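Local coordinates for protein GH62 arabinofuranosidase (Podospora anserina, PDB 4N4B) that probably removes terminal arabinofuranose units from the side chains of xylan, working as an alpha-L-arabinofuranosidase built as a calcium-containing five-bladed beta-propeller, at residues Ala217-Ser222 with His285-Arg290; Pro50-Ile55 with Arg306-Gly311; Gln106-Ala111 with Glu296-Asp301. One frame throughout, in Å; residues are numbered along the deposited sequence.

Contact 1. Residues Ala217-Ser222 with His285-Arg290; sequences AACVYS and HGEIIR. With CA (calcium ion), chain B.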
# COMPACT_ATOMS: atom_id res chain seq x y z
N ALA A 217 3.30 6.07 0.10
CA ALA A 217 2.28 5.04 0.42
C ALA A 217 0.95 5.28 -0.23
O ALA A 217 -0.12 5.22 0.38
CB ALA A 217 2.19 4.89 1.91
N ALA A 218 0.95 5.68 -1.51
CA ALA A 218 -0.30 5.91 -2.23
C ALA A 218 -1.11 4.63 -2.37
O ALA A 218 -0.55 3.52 -2.55
CB ALA A 218 -0.03 6.54 -3.56
N CYS A 219 -2.42 4.81 -2.33
CA CYS A 219 -3.41 3.84 -2.80
C CYS A 219 -4.37 4.50 -3.78
O CYS A 219 -4.77 5.63 -3.52
CB CYS A 219 -4.27 3.21 -1.70
SG CYS A 219 -3.41 2.48 -0.27
N VAL A 220 -4.66 3.85 -4.89
CA VAL A 220 -5.70 4.34 -5.87
C VAL A 220 -6.69 3.21 -6.07
O VAL A 220 -6.28 2.15 -6.54
CB VAL A 220 -5.06 4.84 -7.16
CG1 VAL A 220 -6.16 5.49 -7.98
CG2 VAL A 220 -3.89 5.81 -6.81
N TYR A 221 -7.94 3.47 -5.72
CA TYR A 221 -8.99 2.47 -5.82
C TYR A 221 -10.12 2.94 -6.73
O TYR A 221 -10.37 4.13 -6.82
CB TYR A 221 -9.56 2.21 -4.45
CG TYR A 221 -8.64 1.60 -3.44
CD1 TYR A 221 -8.22 0.33 -3.62
CD2 TYR A 221 -8.18 2.33 -2.36
CE1 TYR A 221 -7.35 -0.30 -2.77
CE2 TYR A 221 -7.30 1.70 -1.43
CZ TYR A 221 -6.92 0.40 -1.65
OH TYR A 221 -6.07 -0.24 -0.76
N SER A 222 -10.79 1.98 -7.30
CA SER A 222 -12.05 2.26 -7.98
C SER A 222 -13.20 1.98 -7.05
O SER A 222 -13.17 1.20 -6.10
CB SER A 222 -12.20 1.43 -9.24
OG SER A 222 -12.27 0.05 -9.03
N HIS A 285 1.42 3.41 6.37
CA HIS A 285 1.33 2.59 5.17
C HIS A 285 0.46 1.35 5.34
O HIS A 285 0.82 0.44 5.98
CB HIS A 285 2.76 2.17 4.72
CG HIS A 285 2.85 1.75 3.29
ND1 HIS A 285 3.95 1.99 2.50
CD2 HIS A 285 2.02 1.00 2.53
CE1 HIS A 285 3.74 1.48 1.31
NE2 HIS A 285 2.57 0.89 1.29
N GLY A 286 -0.64 1.33 4.61
CA GLY A 286 -1.57 0.22 4.65
C GLY A 286 -2.36 0.04 3.36
O GLY A 286 -2.05 0.59 2.37
N GLU A 287 -3.43 -0.73 3.46
CA GLU A 287 -4.28 -1.04 2.30
C GLU A 287 -5.66 -1.41 2.78
O GLU A 287 -5.81 -2.05 3.81
CB GLU A 287 -3.72 -2.16 1.44
CG GLU A 287 -3.10 -1.76 0.10
CD GLU A 287 -2.77 -2.91 -0.85
OE1 GLU A 287 -3.65 -3.85 -0.91
OE2 GLU A 287 -1.68 -2.92 -1.43
N ILE A 288 -6.69 -1.05 1.96
CA ILE A 288 -8.06 -1.52 2.19
C ILE A 288 -8.19 -3.01 1.85
O ILE A 288 -7.68 -3.45 0.79
CB ILE A 288 -9.02 -0.63 1.38
CG1 ILE A 288 -9.00 0.82 1.85
CG2 ILE A 288 -10.46 -1.24 1.41
CD1 ILE A 288 -9.93 1.80 1.11
N ILE A 289 -8.89 -3.73 2.67
CA ILE A 289 -9.10 -5.12 2.36
C ILE A 289 -10.00 -5.23 1.12
O ILE A 289 -11.08 -4.82 1.12
CB ILE A 289 -9.73 -5.87 3.54
CG1 ILE A 289 -8.84 -5.81 4.78
CG2 ILE A 289 -9.89 -7.32 3.14
CD1 ILE A 289 -9.39 -6.60 5.95
N ARG A 290 -9.47 -5.79 0.07
CA ARG A 290 -10.23 -6.01 -1.13
C ARG A 290 -10.80 -7.42 -1.12
O ARG A 290 -10.16 -8.37 -1.01
CB ARG A 290 -9.36 -5.78 -2.39
CG ARG A 290 -9.13 -4.32 -2.70
CD ARG A 290 -8.00 -4.17 -3.71
NE ARG A 290 -6.65 -4.45 -3.22
CZ ARG A 290 -5.79 -5.26 -3.78
NH1 ARG A 290 -6.07 -5.97 -4.84
NH2 ARG A 290 -4.61 -5.42 -3.24
CA CA B . 1.49 -0.11 -0.37
O HOH W 1 -0.74 3.02 1.97
O HOH W 2 0.21 1.53 -0.46
O HOH W 3 -5.97 -2.85 -1.13
O HOH W 4 0.05 -0.88 1.09
O HOH W 5 0.49 -1.31 -1.82
O HOH W 6 2.73 -1.89 0.07
O HOH W 7 2.82 0.63 -1.64

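Contact 2. Residues Pro50-Ile55 with Arg306-Gly311; sequences PTIILI and RFMYQG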
# COMPACT_ATOMS: atom_id res chain seq x y z
N PRO A 50 1.56 -3.34 4.29
CA PRO A 50 0.81 -4.54 3.75
C PRO A 50 -0.02 -4.27 2.53
O PRO A 50 -0.54 -3.17 2.30
CB PRO A 50 -0.05 -4.92 4.89
CG PRO A 50 -0.30 -3.63 5.64
CD PRO A 50 1.05 -2.97 5.62
N THR A 51 -0.12 -5.33 1.74
CA THR A 51 -1.22 -5.48 0.70
C THR A 51 -2.02 -6.64 1.16
O THR A 51 -1.52 -7.66 1.62
CB THR A 51 -0.57 -5.66 -0.67
OG1 THR A 51 -1.63 -5.76 -1.67
CG2 THR A 51 0.26 -6.86 -0.84
N ILE A 52 -3.36 -6.51 1.02
CA ILE A 52 -4.27 -7.55 1.57
C ILE A 52 -5.50 -7.69 0.70
O ILE A 52 -6.19 -6.73 0.38
CB ILE A 52 -4.63 -7.19 3.03
CG1 ILE A 52 -5.59 -8.22 3.58
CG2 ILE A 52 -5.14 -5.78 3.17
CD1 ILE A 52 -5.74 -8.17 5.08
N ILE A 53 -5.83 -8.95 0.49
CA ILE A 53 -7.06 -9.38 -0.22
C ILE A 53 -7.67 -10.49 0.58
O ILE A 53 -7.11 -11.11 1.40
CB ILE A 53 -6.82 -9.73 -1.71
CG1 ILE A 53 -6.00 -10.95 -1.80
CG2 ILE A 53 -6.26 -8.58 -2.48
CD1 ILE A 53 -5.86 -11.50 -3.21
N LEU A 54 -8.99 -10.63 0.31
CA LEU A 54 -9.87 -11.59 0.99
C LEU A 54 -10.57 -12.40 -0.08
O LEU A 54 -11.20 -11.87 -0.95
CB LEU A 54 -10.86 -10.86 1.89
CG LEU A 54 -11.86 -11.71 2.67
CD1 LEU A 54 -11.20 -12.70 3.52
CD2 LEU A 54 -12.77 -10.82 3.50
N ILE A 55 -10.39 -13.70 -0.01
CA ILE A 55 -11.01 -14.66 -1.01
C ILE A 55 -11.77 -15.69 -0.16
O ILE A 55 -11.21 -16.51 0.51
CB ILE A 55 -9.96 -15.34 -1.83
CG1 ILE A 55 -9.04 -14.31 -2.56
CG2 ILE A 55 -10.63 -16.30 -2.84
CD1 ILE A 55 -7.89 -14.93 -3.30
N ARG A 306 -12.32 -1.86 5.62
CA ARG A 306 -11.38 -2.14 6.67
C ARG A 306 -10.00 -1.96 6.02
O ARG A 306 -9.79 -2.24 4.82
CB ARG A 306 -11.53 -3.60 7.10
CG ARG A 306 -12.92 -3.97 7.73
CD ARG A 306 -13.87 -4.44 6.70
NE ARG A 306 -13.50 -5.80 6.28
CZ ARG A 306 -13.78 -6.36 5.11
NH1 ARG A 306 -14.47 -5.70 4.11
NH2 ARG A 306 -13.40 -7.60 4.93
N PHE A 307 -9.08 -1.45 6.81
CA PHE A 307 -7.77 -0.95 6.31
C PHE A 307 -6.70 -1.59 7.20
O PHE A 307 -6.68 -1.33 8.44
CB PHE A 307 -7.75 0.55 6.34
CG PHE A 307 -6.50 1.21 5.79
CD1 PHE A 307 -6.33 1.42 4.42
CD2 PHE A 307 -5.55 1.75 6.64
CE1 PHE A 307 -5.25 2.11 3.92
CE2 PHE A 307 -4.46 2.43 6.15
CZ PHE A 307 -4.24 2.59 4.78
N MET A 308 -5.87 -2.50 6.68
CA MET A 308 -4.74 -3.02 7.41
C MET A 308 -3.68 -1.96 7.37
O MET A 308 -3.36 -1.48 6.29
CB MET A 308 -4.27 -4.32 6.80
CG MET A 308 -3.42 -5.11 7.77
SD MET A 308 -2.76 -6.60 7.03
CE MET A 308 -2.33 -7.57 8.43
N TYR A 309 -3.09 -1.61 8.51
CA TYR A 309 -2.12 -0.52 8.60
C TYR A 309 -0.99 -0.88 9.48
O TYR A 309 -1.02 -1.81 10.27
CB TYR A 309 -2.81 0.77 9.02
CG TYR A 309 -3.09 0.79 10.53
CD1 TYR A 309 -4.14 0.10 11.11
CD2 TYR A 309 -2.28 1.52 11.39
CE1 TYR A 309 -4.40 0.12 12.46
CE2 TYR A 309 -2.55 1.60 12.74
CZ TYR A 309 -3.61 0.88 13.24
OH TYR A 309 -3.85 0.99 14.64
N GLN A 310 0.05 -0.06 9.42
CA GLN A 310 1.21 -0.18 10.32
C GLN A 310 1.21 0.97 11.34
O GLN A 310 0.93 2.12 11.01
CB GLN A 310 2.52 -0.23 9.55
CG GLN A 310 2.87 1.01 8.81
CD GLN A 310 4.18 0.89 8.07
OE1 GLN A 310 4.61 -0.16 7.65
NE2 GLN A 310 4.83 2.06 7.86
N GLY A 311 1.59 0.55 12.51
CA GLY A 311 1.75 1.46 13.60
C GLY A 311 2.96 1.10 14.46
O GLY A 311 3.54 0.14 14.27

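Contact 3. Residues Gln106-Ala111 with Glu296-Asp301; sequences QVFWFA and EKLLID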
# COMPACT_ATOMS: atom_id res chain seq x y z
N GLN A 106 2.19 -4.87 -3.63
CA GLN A 106 0.78 -4.72 -4.03
C GLN A 106 0.43 -5.99 -4.81
O GLN A 106 1.09 -6.30 -5.77
CB GLN A 106 0.50 -3.48 -4.87
CG GLN A 106 -0.93 -3.32 -5.28
CD GLN A 106 -1.09 -2.49 -6.54
OE1 GLN A 106 -0.20 -2.42 -7.40
NE2 GLN A 106 -2.28 -1.95 -6.69
N VAL A 107 -0.64 -6.67 -4.37
CA VAL A 107 -1.10 -7.87 -5.08
C VAL A 107 -2.43 -7.70 -5.75
O VAL A 107 -3.34 -7.14 -5.17
CB VAL A 107 -1.11 -9.10 -4.13
CG1 VAL A 107 -2.18 -9.06 -3.09
CG2 VAL A 107 -1.17 -10.43 -4.92
N PHE A 108 -2.57 -8.26 -6.94
CA PHE A 108 -3.85 -8.31 -7.67
C PHE A 108 -3.79 -9.39 -8.71
O PHE A 108 -2.74 -9.77 -9.20
CB PHE A 108 -4.20 -6.92 -8.29
CG PHE A 108 -3.18 -6.41 -9.23
CD1 PHE A 108 -3.19 -6.64 -10.58
CD2 PHE A 108 -2.16 -5.58 -8.74
CE1 PHE A 108 -2.22 -6.15 -11.43
CE2 PHE A 108 -1.15 -5.12 -9.56
CZ PHE A 108 -1.18 -5.43 -10.90
N TRP A 109 -4.99 -9.85 -9.08
CA TRP A 109 -5.14 -10.78 -10.25
C TRP A 109 -5.20 -9.98 -11.52
O TRP A 109 -6.01 -9.06 -11.61
CB TRP A 109 -6.45 -11.55 -10.03
CG TRP A 109 -6.82 -12.53 -11.13
CD1 TRP A 109 -7.90 -12.35 -11.96
CD2 TRP A 109 -6.20 -13.74 -11.44
NE1 TRP A 109 -7.98 -13.45 -12.74
CE2 TRP A 109 -6.99 -14.33 -12.51
CE3 TRP A 109 -5.15 -14.44 -10.93
CZ2 TRP A 109 -6.73 -15.61 -12.96
CZ3 TRP A 109 -4.83 -15.71 -11.44
CH2 TRP A 109 -5.62 -16.24 -12.51
N PHE A 110 -4.37 -10.31 -12.49
CA PHE A 110 -4.43 -9.58 -13.79
C PHE A 110 -5.16 -10.52 -14.76
O PHE A 110 -4.59 -11.51 -15.28
CB PHE A 110 -3.06 -9.22 -14.26
CG PHE A 110 -3.10 -8.35 -15.49
CD1 PHE A 110 -3.58 -7.09 -15.45
CD2 PHE A 110 -2.61 -8.84 -16.73
CE1 PHE A 110 -3.65 -6.29 -16.58
CE2 PHE A 110 -2.68 -8.07 -17.83
CZ PHE A 110 -3.23 -6.82 -17.80
N ALA A 111 -6.43 -10.20 -14.90
CA ALA A 111 -7.34 -11.14 -15.61
C ALA A 111 -6.91 -11.41 -17.07
O ALA A 111 -6.92 -12.61 -17.41
CB ALA A 111 -8.75 -10.61 -15.48
N GLU A 296 -7.28 -6.32 -11.40
CA GLU A 296 -6.58 -5.11 -11.72
C GLU A 296 -7.38 -3.82 -11.67
O GLU A 296 -6.78 -2.81 -11.82
CB GLU A 296 -5.85 -5.24 -13.08
CG GLU A 296 -6.73 -5.21 -14.33
CD GLU A 296 -7.49 -6.49 -14.67
OE1 GLU A 296 -7.35 -7.48 -14.03
OE2 GLU A 296 -8.18 -6.41 -15.67
N LYS A 297 -8.70 -3.89 -11.54
CA LYS A 297 -9.44 -2.68 -11.39
C LYS A 297 -9.45 -2.08 -9.97
O LYS A 297 -9.82 -0.96 -9.78
CB LYS A 297 -10.93 -2.90 -11.77
CG LYS A 297 -11.11 -3.31 -13.27
CD LYS A 297 -12.50 -3.06 -13.79
CE LYS A 297 -12.43 -3.05 -15.33
NZ LYS A 297 -12.11 -4.42 -15.71
N LEU A 298 -8.89 -2.87 -9.01
CA LEU A 298 -8.66 -2.36 -7.59
C LEU A 298 -9.95 -1.76 -7.03
O LEU A 298 -10.04 -0.73 -6.39
CB LEU A 298 -7.50 -1.32 -7.54
CG LEU A 298 -6.10 -1.89 -7.45
CD1 LEU A 298 -5.91 -2.58 -6.13
CD2 LEU A 298 -5.65 -2.81 -8.58
N LEU A 299 -11.06 -2.50 -7.23
CA LEU A 299 -12.32 -2.12 -6.72
C LEU A 299 -12.42 -2.35 -5.19
O LEU A 299 -12.04 -3.43 -4.68
CB LEU A 299 -13.45 -2.95 -7.41
CG LEU A 299 -14.91 -2.61 -7.00
CD1 LEU A 299 -15.33 -1.25 -7.31
CD2 LEU A 299 -15.94 -3.63 -7.63
N ILE A 300 -13.03 -1.42 -4.48
CA ILE A 300 -13.36 -1.56 -3.02
C ILE A 300 -14.87 -1.49 -2.81
O ILE A 300 -15.63 -0.99 -3.68
CB ILE A 300 -12.63 -0.54 -2.18
CG1 ILE A 300 -13.06 0.89 -2.54
CG2 ILE A 300 -11.13 -0.84 -2.32
CD1 ILE A 300 -12.59 1.92 -1.54
N ASP A 301 -15.30 -1.93 -1.63
CA ASP A 301 -16.69 -1.77 -1.19
C ASP A 301 -16.76 -0.67 -0.13
O ASP A 301 -16.37 -0.88 1.02
CB ASP A 301 -17.23 -3.08 -0.63
CG ASP A 301 -18.62 -2.93 -0.03
OD1 ASP A 301 -19.21 -1.84 -0.17
OD2 ASP A 301 -19.11 -3.90 0.58

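Contact 1. Residues Ala217-Ser222 with His285-Arg290
At the calcium site in the middle of the propeller, A217 rests its CB over one face of the H285 imidazole, 3.6 Å from the ring centroid in a CH-pi contact. CG of H285 stands anti to the backbone N (chi1 -160°), swinging the ring under that methyl so that NE2 can take the calcium ion at 2.2 Å. Five waters complete the six ligands in the model. One of them donates to the carbonyl O of A218, another to the carbonyl O of G286, so the metal is tied to both strands through its hydration shell. ND1 of H285 is hydrogen-bonded to a Tris molecule, probably from the crystallisation liquor.

Farther along, the Y221 phenol reaches across and its OH accepts the backbone N-H of I288, N to OH 2.9 Å. The same hydroxyl donates to a water lying in the ring plane, which also takes the N-H of R290 NE and gives its protons to E287 OE1 and I288 O. E287 is fixed further by a salt bridge, R290 NH2 to OE1 3.0 Å and nearly straight at 171°, while R290 NH2 also bonds V107 O. I288 CD1 packs against the ring, 3.7 Å from Y221 CE2. Neighbouring blades meeting round a central metal ion, with first strands innermost, typify the five-bladed propeller of GH62.

Contact 2. Residues Pro50-Ile55 with Arg306-Gly311
M308 sends its thioether across to P50 and I52, and its extended chain is what makes the reach possible. CG lies anti to the backbone N (chi1 -161°) and the chain stays straight beyond it, delivering SD to a spot 3.8 Å from P50 CB and 3.9 Å from I52 CD1. The isoleucine meets it at about a right angle. With CG1 opposite its own backbone N and CD1 carried onward, I52 presents a methyl to the sulfur, while its other branch, CG2, comes within 4.0 Å of M308 CB. The proline ring lays CG against the methionine backbone, 3.8 Å from M308 O.

Bent at chi2 (91°) and again at chi3, R306 carries its guanidinium out toward L54, one edge turned to it: NH2 stands 3.6 Å from CD2. NH1 is held by the carbonyl O of N304.

No hydrogen bond joins residues 50-55 to 306-311, which run antiparallel at 158°, their axes 7.4 Å apart; just beyond, Q310 OE1 accepts D49 N-H. Strand 46-55 is an edge strand of its own sheet, paired with 58-67; strand 306-311 lies between 326-332 and 286-288 in the neighbouring one, with P50 also touching L327 and M308 touching F329.

Contact 3. Residues Gln106-Ala111 with Glu296-Asp301
E296 lays the aliphatic part of its side chain along the edge of the F110 ring, CB near the ring plane and 3.8 Å from CD1. CG is as near, 3.8 Å from F110 CD1, but rises out of the ring plane, and the carboxylate plane is turned 61° from that of the ring. Two residues earlier on the strand, F108 approaches the same glutamate at about a right angle: its CD1 lies 3.9 Å from E296 CB.

The carboxylate finds its place by folding. E296 CG sits between the backbone N and the carbonyl carbon (chi1 74°) and the chain bends again at chi2, which carries OE1 over to the end of strand 103-110. There it accepts the N-H of A111, N to OE1 3.0 Å, in a nearly straight bond (171°) whose donor stands above the carboxylate plane. A111 CB packs alongside the same oxygen. The loop backbone is tied in by other strands, E296 to C170 and L298 to S222.

Nearer the propeller centre a leucine methyl meets an amide. L298 and Q106 come at each other from opposite directions, and L298 CD1 stops 3.7 Å from Q106 NE2, while the amide OE1 is engaged by V168 N.

E296 OE1 also lies 3.2 Å from W109 O, an acceptor facing an acceptor. That closeness, in a buried setting, could raise the acid's affinity for a proton somewhat, while the A111 N-H would work the other way by stabilising the charged form.

All three contacts are buried, but they sit at different depths: contact 1 is nearest the propeller centre, contact 2 a little farther out, and contact 3 farthest, about 12 Å from the centre of the chain. Contacts 1 and 2 share the sheet in which 286-288 and 306-311 are neighbours, and backbone bonds I289 to R306 and R290 to L54 run between them. Contact 3 brings in the loop that joins those two strands and fastens it to strand 103-110. Chemistry follows place: water, metal and charge in contact 1, mostly hydrophobic packing in contact 2, and in contact 3 a carboxylate among aromatic rings. V107 joins both others, O to R290 NH2 and N to T51 OG1.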